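Local coordinates for protein GDSL-esterase (Pseudoalteromonas sp., PDB 3HP4) that hydrolyses ester bonds, possibly those of lysophospholipids among them, as a psychrotrophic GDSL-type esterase of the SGNH hydrolase clan, at residues Q19-G23 / W24-L28; Q29-Y32 / D33-S37; T130-S133 / E134-A138. All blocks are in the same frame, centred on the assembly; numbering follows the deposited sequence. Where two conformers were deposited one is given.

In the fold
Three local contacts mark the ends of two helices in an alpha/beta fold built on a five-stranded parallel sheet. Contacts 1 and 2 come first along the chain and share helix 24-34: contact 1 forms its start, contact 2 its end, and their centres lie 13 Å apart. Contact 3 follows much later, at the end of helix 119-136, with its centre 29 Å from contact 1 and 30 Å from contact 2; contacts 1 and 3 lie on opposite sides of the chain's centre. Each helix is the crossover connection of a beta-alpha-beta unit whose second strand is an outermost one, 39-43 or 139-141, so contacts 2 and 3 are corresponding turns from helix into edge strand.

Contact 1 of 3, residues Q19-G23 / W24-L28; sequences QQEEG and WVKLL
Gly23 and Leu27 meet one turn apart at the start of helix 24-34, the helix that crosses from strand 3-9 to strand 39-43 in the GDSL-type alpha/beta fold, and the site illustrates how a helix start can be close-packed on the inside and looser toward solvent. Gly23 is the N-cap. Its carbonyl oxygen receives the opening helical bond, Leu27 N to Gly23 O at 3.0 Å, with an N-H...O angle of 167° and the donor nearly along the C=O axis. The leucine side chain folds back over the carbonyls of Glu22 and Gly23: Leu27 CG lies 3.3 Å from Gly23 O, and Leu27 CD1 lies 3.6 Å from Glu22 O.

Trp24 belongs to the tight side as well. Its CG sits between the backbone N and the carbonyl carbon (chi1 71°), which turns the indole away from the loop, and Val25 CG2 lies over one ring face, 3.5 Å above the plane but toward its rim. Phe144 meets this indole edge-to-face, while Trp24 NE1 hydrogen-bonds to Leu12 O, next in sequence to the serine that carries the phosphonate inhibitor.

The outer side is looser. Lys26, deposited in two conformers, bends at chi2 (-75°) in the one described, and this carries its chain alongside Glu21, Lys26 CE passing 3.8 Å from Glu21 CB. Its ammonium then hydrogen-bonds in the carbonyl plane to a lone pair of the backbone oxygen, Lys26 NZ to Glu21 O at 3.1 Å, rather than to the Glu21 carboxylate, whose end leads away. Asp30 gives the same ammonium a salt bridge. A water joins the two backbones: it accepts from Lys26 N at 3.1 Å and donates to Gln20 O at 2.9 Å.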
loop_
_atom_site.group_PDB
_atom_site.type_symbol
_atom_site.label_atom_id
_atom_site.label_comp_id
_atom_site.label_asym_id
_atom_site.label_seq_id
_atom_site.Cartn_x
_atom_site.Cartn_y
_atom_site.Cartn_z
ATOM N N GLN A 19 17.731 -4.983 2.351
ATOM C CA GLN A 19 17.454 -6.397 2.647
ATOM C C GLN A 19 16.001 -6.499 3.103
ATOM O O GLN A 19 15.465 -5.552 3.695
ATOM C CB GLN A 19 18.387 -6.942 3.734
ATOM C CG GLN A 19 19.869 -6.544 3.584
ATOM C CD GLN A 19 20.521 -7.006 2.283
ATOM O OE1 GLN A 19 21.194 -8.042 2.244
ATOM N NE2 GLN A 19 20.354 -6.223 1.218
ATOM N N GLN A 20 15.358 -7.626 2.809
ATOM C CA GLN A 20 13.946 -7.808 3.143
ATOM C C GLN A 20 13.737 -7.583 4.651
ATOM O O GLN A 20 12.759 -6.894 5.057
ATOM C CB GLN A 20 13.499 -9.210 2.709
ATOM C CG GLN A 20 12.092 -9.629 3.078
ATOM C CD GLN A 20 11.971 -11.148 3.182
ATOM O OE1 GLN A 20 12.981 -11.860 3.207
ATOM N NE2 GLN A 20 10.737 -11.653 3.257
ATOM N N GLU A 21 14.669 -8.113 5.464
ATOM C CA GLU A 21 14.603 -7.948 6.926
ATOM C C GLU A 21 14.779 -6.499 7.439
ATOM O O GLU A 21 14.494 -6.220 8.613
ATOM C CB GLU A 21 15.588 -8.870 7.638
ATOM C CG GLU A 21 15.476 -10.338 7.249
ATOM C CD GLU A 21 16.426 -10.731 6.111
ATOM O OE1 GLU A 21 16.778 -9.859 5.265
ATOM O OE2 GLU A 21 16.824 -11.920 6.073
ATOM N N GLU A 22 15.251 -5.590 6.586
ATOM C CA GLU A 22 15.313 -4.165 6.965
ATOM C C GLU A 22 14.023 -3.387 6.628
ATOM O O GLU A 22 13.849 -2.231 7.023
ATOM C CB GLU A 22 16.494 -3.478 6.265
ATOM C CG GLU A 22 17.840 -4.058 6.630
ATOM C CD GLU A 22 18.957 -3.456 5.816
ATOM O OE1 GLU A 22 18.746 -3.180 4.603
ATOM O OE2 GLU A 22 20.062 -3.263 6.378
ATOM N N GLY A 23 13.146 -3.992 5.866
ATOM C CA GLY A 23 11.942 -3.311 5.405
ATOM C C GLY A 23 10.883 -3.165 6.481
ATOM O O GLY A 23 10.798 -3.961 7.426
ATOM N N TRP A 24 10.049 -2.157 6.298
ATOM C CA TRP A 24 9.083 -1.845 7.320
ATOM C C TRP A 24 8.104 -2.962 7.589
ATOM O O TRP A 24 7.644 -3.078 8.730
ATOM C CB TRP A 24 8.344 -0.559 6.989
ATOM C CG TRP A 24 7.365 -0.584 5.853
ATOM C CD1 TRP A 24 7.592 -0.155 4.573
ATOM C CD2 TRP A 24 5.996 -1.010 5.907
ATOM N NE1 TRP A 24 6.442 -0.297 3.829
ATOM C CE2 TRP A 24 5.444 -0.828 4.600
ATOM C CE3 TRP A 24 5.178 -1.551 6.912
ATOM C CZ2 TRP A 24 4.111 -1.152 4.300
ATOM C CZ3 TRP A 24 3.880 -1.846 6.614
ATOM C CH2 TRP A 24 3.345 -1.649 5.308
ATOM N N VAL A 25 7.774 -3.799 6.587
ATOM C CA VAL A 25 6.801 -4.863 6.849
ATOM C C VAL A 25 7.395 -5.845 7.863
ATOM O O VAL A 25 6.752 -6.194 8.839
ATOM C CB VAL A 25 6.330 -5.537 5.545
ATOM C CG1 VAL A 25 5.499 -6.783 5.889
ATOM C CG2 VAL A 25 5.564 -4.586 4.651
ATOM N N LYS A 26 8.637 -6.258 7.659
ATOM C CA LYS A 26 9.256 -7.182 8.591
ATOM C C LYS A 26 9.489 -6.489 9.941
ATOM O O LYS A 26 9.261 -7.088 10.976
ATOM C CB LYS A 26 10.539 -7.811 8.007
ATOM C CG LYS A 26 11.261 -8.791 8.945
ATOM C CD LYS A 26 11.986 -8.019 10.040
ATOM C CE LYS A 26 13.211 -8.725 10.561
ATOM N NZ LYS A 26 14.079 -7.747 11.254
ATOM N N LEU A 27 9.882 -5.210 9.938
ATOM C CA LEU A 27 10.054 -4.525 11.231
ATOM C C LEU A 27 8.717 -4.415 11.968
ATOM O O LEU A 27 8.658 -4.488 13.212
ATOM C CB LEU A 27 10.625 -3.131 11.014
ATOM C CG LEU A 27 12.009 -3.042 10.385
ATOM C CD1 LEU A 27 12.427 -1.576 10.278
ATOM C CD2 LEU A 27 13.078 -3.801 11.177
ATOM N N LEU A 28 7.631 -4.214 11.228
ATOM C CA LEU A 28 6.328 -4.151 11.852
ATOM C C LEU A 28 5.917 -5.514 12.423
ATOM O O LEU A 28 5.398 -5.605 13.546
ATOM C CB LEU A 28 5.286 -3.630 10.863
ATOM C CG LEU A 28 3.854 -3.459 11.451
ATOM C CD1 LEU A 28 3.834 -2.648 12.762
ATOM C CD2 LEU A 28 2.958 -2.805 10.437
HETATM O O HOH W 1 9.938 -6.181 4.808
#

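Contact 2 of 3, residues Q29-Y32 / D33-S37; sequences QDKY and DAEQS
Tyr32 and Ser37 close the C-terminal end of helix 24-34, where the crossover helix gives way to edge strand 39-43. Among the backbone bonds, Tyr32 O takes two protein donors from opposite faces of its carbonyl plane: Glu35 N from well above the plane and Ser37 N only tilted from it, both at 3.2 Å. The second reaches back five residues and folds the chain round the helix end.

On the flank a salt bridge joins Lys31 NZ to Glu35 OE2 at 3.0 Å on the syn lone pair; the lysine stays extended until chi4 (68°), which turns the ammonium toward the carboxylate. That ammonium also makes a cation-pi contact with Tyr175 of helix 166-183.

Gln29 serves helix and strand alike. Gln29 NE2 meets Asp33 OD1 at 3.1 Å from above the carboxylate plane, the side chains crossing at about a right angle; NE2 also donates to Ile39 O, and OE1 accepts from Leu41 N. Ser37 CB lies 3.6 Å from CB of Tyr32, whose ring rests on strand 39-43 and on Ile178. Asp30, whose OD2 is held by Lys26, is linked to Asp33 by a water donating to Asp30 OD1 and Asp33 OD2, each at 2.8 Å.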
loop_
_atom_site.group_PDB
_atom_site.type_symbol
_atom_site.label_atom_id
_atom_site.label_comp_id
_atom_site.label_asym_id
_atom_site.label_seq_id
_atom_site.Cartn_x
_atom_site.Cartn_y
_atom_site.Cartn_z
ATOM N N GLN A 29 6.194 -6.610 11.704
ATOM C CA GLN A 29 5.910 -7.908 12.290
ATOM C C GLN A 29 6.750 -8.109 13.559
ATOM O O GLN A 29 6.274 -8.686 14.508
ATOM C CB GLN A 29 6.218 -9.013 11.306
ATOM C CG GLN A 29 5.648 -10.377 11.816
ATOM C CD GLN A 29 4.145 -10.373 11.923
ATOM O OE1 GLN A 29 3.499 -10.160 10.922
ATOM N NE2 GLN A 29 3.575 -10.536 13.074
ATOM N N ASP A 30 8.000 -7.649 13.572
ATOM C CA ASP A 30 8.839 -7.794 14.780
ATOM C C ASP A 30 8.151 -7.087 15.933
ATOM O O ASP A 30 8.152 -7.564 17.069
ATOM C CB ASP A 30 10.232 -7.179 14.592
ATOM C CG ASP A 30 11.099 -7.903 13.575
ATOM O OD1 ASP A 30 10.854 -9.090 13.253
ATOM O OD2 ASP A 30 12.102 -7.286 13.135
ATOM N N LYS A 31 7.594 -5.907 15.673
ATOM C CA LYS A 31 6.913 -5.121 16.707
ATOM C C LYS A 31 5.694 -5.853 17.214
ATOM O O LYS A 31 5.494 -6.005 18.422
ATOM C CB LYS A 31 6.552 -3.717 16.197
ATOM C CG LYS A 31 5.786 -2.845 17.180
ATOM C CD LYS A 31 5.565 -1.456 16.584
ATOM C CE LYS A 31 4.786 -0.533 17.536
ATOM N NZ LYS A 31 5.595 -0.194 18.741
ATOM N N TYR A 32 4.885 -6.385 16.314
ATOM C CA TYR A 32 3.737 -7.189 16.711
ATOM C C TYR A 32 4.174 -8.380 17.575
ATOM O O TYR A 32 3.508 -8.676 18.576
ATOM C CB TYR A 32 2.965 -7.694 15.485
ATOM C CG TYR A 32 2.200 -6.602 14.735
ATOM C CD1 TYR A 32 1.538 -5.564 15.419
ATOM C CD2 TYR A 32 2.112 -6.643 13.379
ATOM C CE1 TYR A 32 0.816 -4.595 14.713
ATOM C CE2 TYR A 32 1.385 -5.658 12.680
ATOM C CZ TYR A 32 0.735 -4.683 13.362
ATOM O OH TYR A 32 0.034 -3.739 12.617
ATOM N N ASP A 33 5.209 -9.077 17.127
ATOM C CA ASP A 33 5.717 -10.296 17.835
ATOM C C ASP A 33 6.153 -9.919 19.233
ATOM O O ASP A 33 6.083 -10.774 20.132
ATOM C CB ASP A 33 6.916 -10.877 17.079
ATOM C CG ASP A 33 6.560 -11.520 15.747
ATOM O OD1 ASP A 33 5.357 -11.674 15.370
ATOM O OD2 ASP A 33 7.524 -11.842 14.984
ATOM N N ALA A 34 6.620 -8.698 19.467
ATOM C CA ALA A 34 7.177 -8.341 20.786
ATOM C C ALA A 34 6.102 -7.732 21.699
ATOM O O ALA A 34 6.342 -7.490 22.890
ATOM C CB ALA A 34 8.295 -7.363 20.590
ATOM N N GLU A 35 4.907 -7.513 21.154
ATOM C CA GLU A 35 3.856 -6.897 21.904
ATOM C C GLU A 35 2.571 -7.710 22.027
ATOM O O GLU A 35 1.486 -7.158 22.176
ATOM C CB GLU A 35 3.578 -5.514 21.319
ATOM C CG GLU A 35 4.840 -4.670 21.229
ATOM C CD GLU A 35 4.641 -3.280 20.618
ATOM O OE1 GLU A 35 3.496 -2.952 20.164
ATOM O OE2 GLU A 35 5.652 -2.532 20.586
ATOM N N GLN A 36 2.681 -9.012 21.870
ATOM C CA GLN A 36 1.569 -9.934 22.113
ATOM C C GLN A 36 0.414 -9.580 21.193
ATOM O O GLN A 36 -0.756 -9.606 21.613
ATOM C CB GLN A 36 1.096 -9.925 23.587
ATOM C CG GLN A 36 2.185 -10.264 24.582
ATOM C CD GLN A 36 2.962 -9.069 24.964
ATOM O OE1 GLN A 36 2.410 -8.095 25.492
ATOM N NE2 GLN A 36 4.278 -9.129 24.757
ATOM N N SER A 37 0.713 -9.273 19.949
ATOM C CA SER A 37 -0.348 -9.063 18.929
ATOM C C SER A 37 -0.755 -10.331 18.177
ATOM O O SER A 37 0.050 -11.281 18.072
ATOM C CB SER A 37 0.246 -8.150 17.873
ATOM O OG SER A 37 -0.718 -7.827 16.865
HETATM O O HOH W 2 8.891 -11.008 12.639
HETATM O O HOH W 3 3.327 0.021 20.650
HETATM O O HOH W 4 2.800 -11.656 19.121
#

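Contact 3 of 3, residues T130-S133 / E134-A138; sequences TQIS and EDTNA
An ST turn at Thr136, in touch with Ile132 one turn earlier, finishes helix 119-136 in the beta-alpha-beta unit that leads from strand 105-109 to strand 139-141. It is a worked case of one hydroxyl serving both helix and exit. Thr136 OG1 donates to Ile132 O at 2.8 Å, coming from above the carbonyl plane, and accepts from Ala138 N at 3.1 Å, close to straight at 163°. The torsion allows this double use: OG1 stands between the backbone N and the carbonyl carbon (chi1 61°), turned back to the preceding helical turn yet still within reach of the chain ahead. Ile132 O also receives a weak bond from Thr136 N. A valine here, with no hydroxyl, would probably leave Ala138 N without its acceptor and Ile132 O with only its weak backbone donor, and so let the turn into the strand shift.

Nonpolar groups lie beside this polar pair. Ile132 and Thr136 run side by side, pointing the same way, with Ile132 CG2 4.1 Å from Thr136 OG1, and both pack against helix 85-101, on Thr93 and Val96 respectively. Regular helical bonds lead up to the end, Glu134 N to Thr130 O at 3.0 Å and Asp135 N to Gln131 O at 3.0 Å. Beyond them Asn137, with positive phi, leaves the helix while its N still bonds to Ser133 O at 2.8 Å. Ser133 makes the last connection, in the one of its two deposited conformers described: Ser133 OG donates to Ala138 O at 2.7 Å, with a C=O...OG angle of 167°.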
loop_
_atom_site.group_PDB
_atom_site.type_symbol
_atom_site.label_atom_id
_atom_site.label_comp_id
_atom_site.label_asym_id
_atom_site.label_seq_id
_atom_site.Cartn_x
_atom_site.Cartn_y
_atom_site.Cartn_z
ATOM N N THR A 130 -10.073 8.415 -2.993
ATOM C CA THR A 130 -11.269 8.778 -2.207
ATOM C C THR A 130 -12.512 8.275 -2.960
ATOM O O THR A 130 -13.444 7.731 -2.346
ATOM C CB THR A 130 -11.357 10.232 -2.057
ATOM O OG1 THR A 130 -10.157 10.648 -1.350
ATOM C CG2 THR A 130 -12.558 10.656 -1.235
ATOM N N GLN A 131 -12.585 8.454 -4.261
ATOM C CA GLN A 131 -13.747 7.980 -5.025
ATOM C C GLN A 131 -13.917 6.473 -4.970
ATOM O O GLN A 131 -15.044 5.979 -4.797
ATOM C CB GLN A 131 -13.597 8.450 -6.482
ATOM C CG GLN A 131 -13.663 9.986 -6.605
ATOM C CD GLN A 131 -13.098 10.464 -7.871
ATOM O OE1 GLN A 131 -13.398 9.885 -8.913
ATOM N NE2 GLN A 131 -12.346 11.552 -7.810
ATOM N N ILE A 132 -12.814 5.708 -4.994
ATOM C CA ILE A 132 -12.925 4.244 -4.886
ATOM C C ILE A 132 -13.423 3.914 -3.525
ATOM O O ILE A 132 -14.294 2.999 -3.385
ATOM C CB ILE A 132 -11.550 3.625 -5.111
ATOM C CG1 ILE A 132 -11.083 3.846 -6.545
ATOM C CG2 ILE A 132 -11.553 2.128 -4.784
ATOM C CD1 ILE A 132 -9.567 3.732 -6.716
ATOM N N SER A 133 -12.967 4.578 -2.452
ATOM C CA SER A 133 -13.452 4.300 -1.138
ATOM C C SER A 133 -14.958 4.584 -1.025
ATOM O O SER A 133 -15.692 3.808 -0.408
ATOM C CB SER A 133 -12.662 5.143 -0.172
ATOM O OG SER A 133 -13.226 4.960 1.075
ATOM N N GLU A 134 -15.446 5.667 -1.622
ATOM C CA GLU A 134 -16.881 5.915 -1.595
ATOM C C GLU A 134 -17.646 4.811 -2.303
ATOM O O GLU A 134 -18.729 4.424 -1.821
ATOM C CB GLU A 134 -17.226 7.248 -2.303
ATOM C CG GLU A 134 -16.742 8.531 -1.532
ATOM C CD GLU A 134 -17.067 9.772 -2.234
ATOM O OE1 GLU A 134 -16.226 10.264 -2.934
ATOM O OE2 GLU A 134 -18.029 10.514 -1.990
ATOM N N ASP A 135 -17.113 4.329 -3.410
ATOM C CA ASP A 135 -17.776 3.310 -4.280
ATOM C C ASP A 135 -17.829 1.947 -3.606
ATOM O O ASP A 135 -18.764 1.187 -3.862
ATOM C CB ASP A 135 -17.007 3.204 -5.614
ATOM C CG ASP A 135 -17.305 4.366 -6.574
ATOM O OD1 ASP A 135 -18.063 5.268 -6.233
ATOM O OD2 ASP A 135 -16.725 4.411 -7.692
ATOM N N THR A 136 -16.849 1.618 -2.788
ATOM C CA THR A 136 -16.658 0.244 -2.312
ATOM C C THR A 136 -16.714 0.152 -0.829
ATOM O O THR A 136 -16.700 -0.976 -0.306
ATOM C CB THR A 136 -15.303 -0.279 -2.712
ATOM O OG1 THR A 136 -14.236 0.521 -2.125
ATOM C CG2 THR A 136 -15.106 -0.300 -4.228
ATOM N N ASN A 137 -16.623 1.240 -0.078
ATOM C CA ASN A 137 -16.467 1.224 1.384
ATOM C C ASN A 137 -15.102 0.718 1.826
ATOM O O ASN A 137 -14.950 0.448 3.020
ATOM C CB ASN A 137 -17.593 0.583 2.177
ATOM C CG ASN A 137 -17.723 1.229 3.548
ATOM O OD1 ASN A 137 -17.461 2.427 3.779
ATOM N ND2 ASN A 137 -18.073 0.403 4.500
ATOM N N ALA A 138 -14.136 0.589 0.950
ATOM C CA ALA A 138 -12.784 0.287 1.420
ATOM C C ALA A 138 -12.335 1.363 2.362
ATOM O O ALA A 138 -12.580 2.569 2.139
ATOM C CB ALA A 138 -11.827 0.230 0.255
#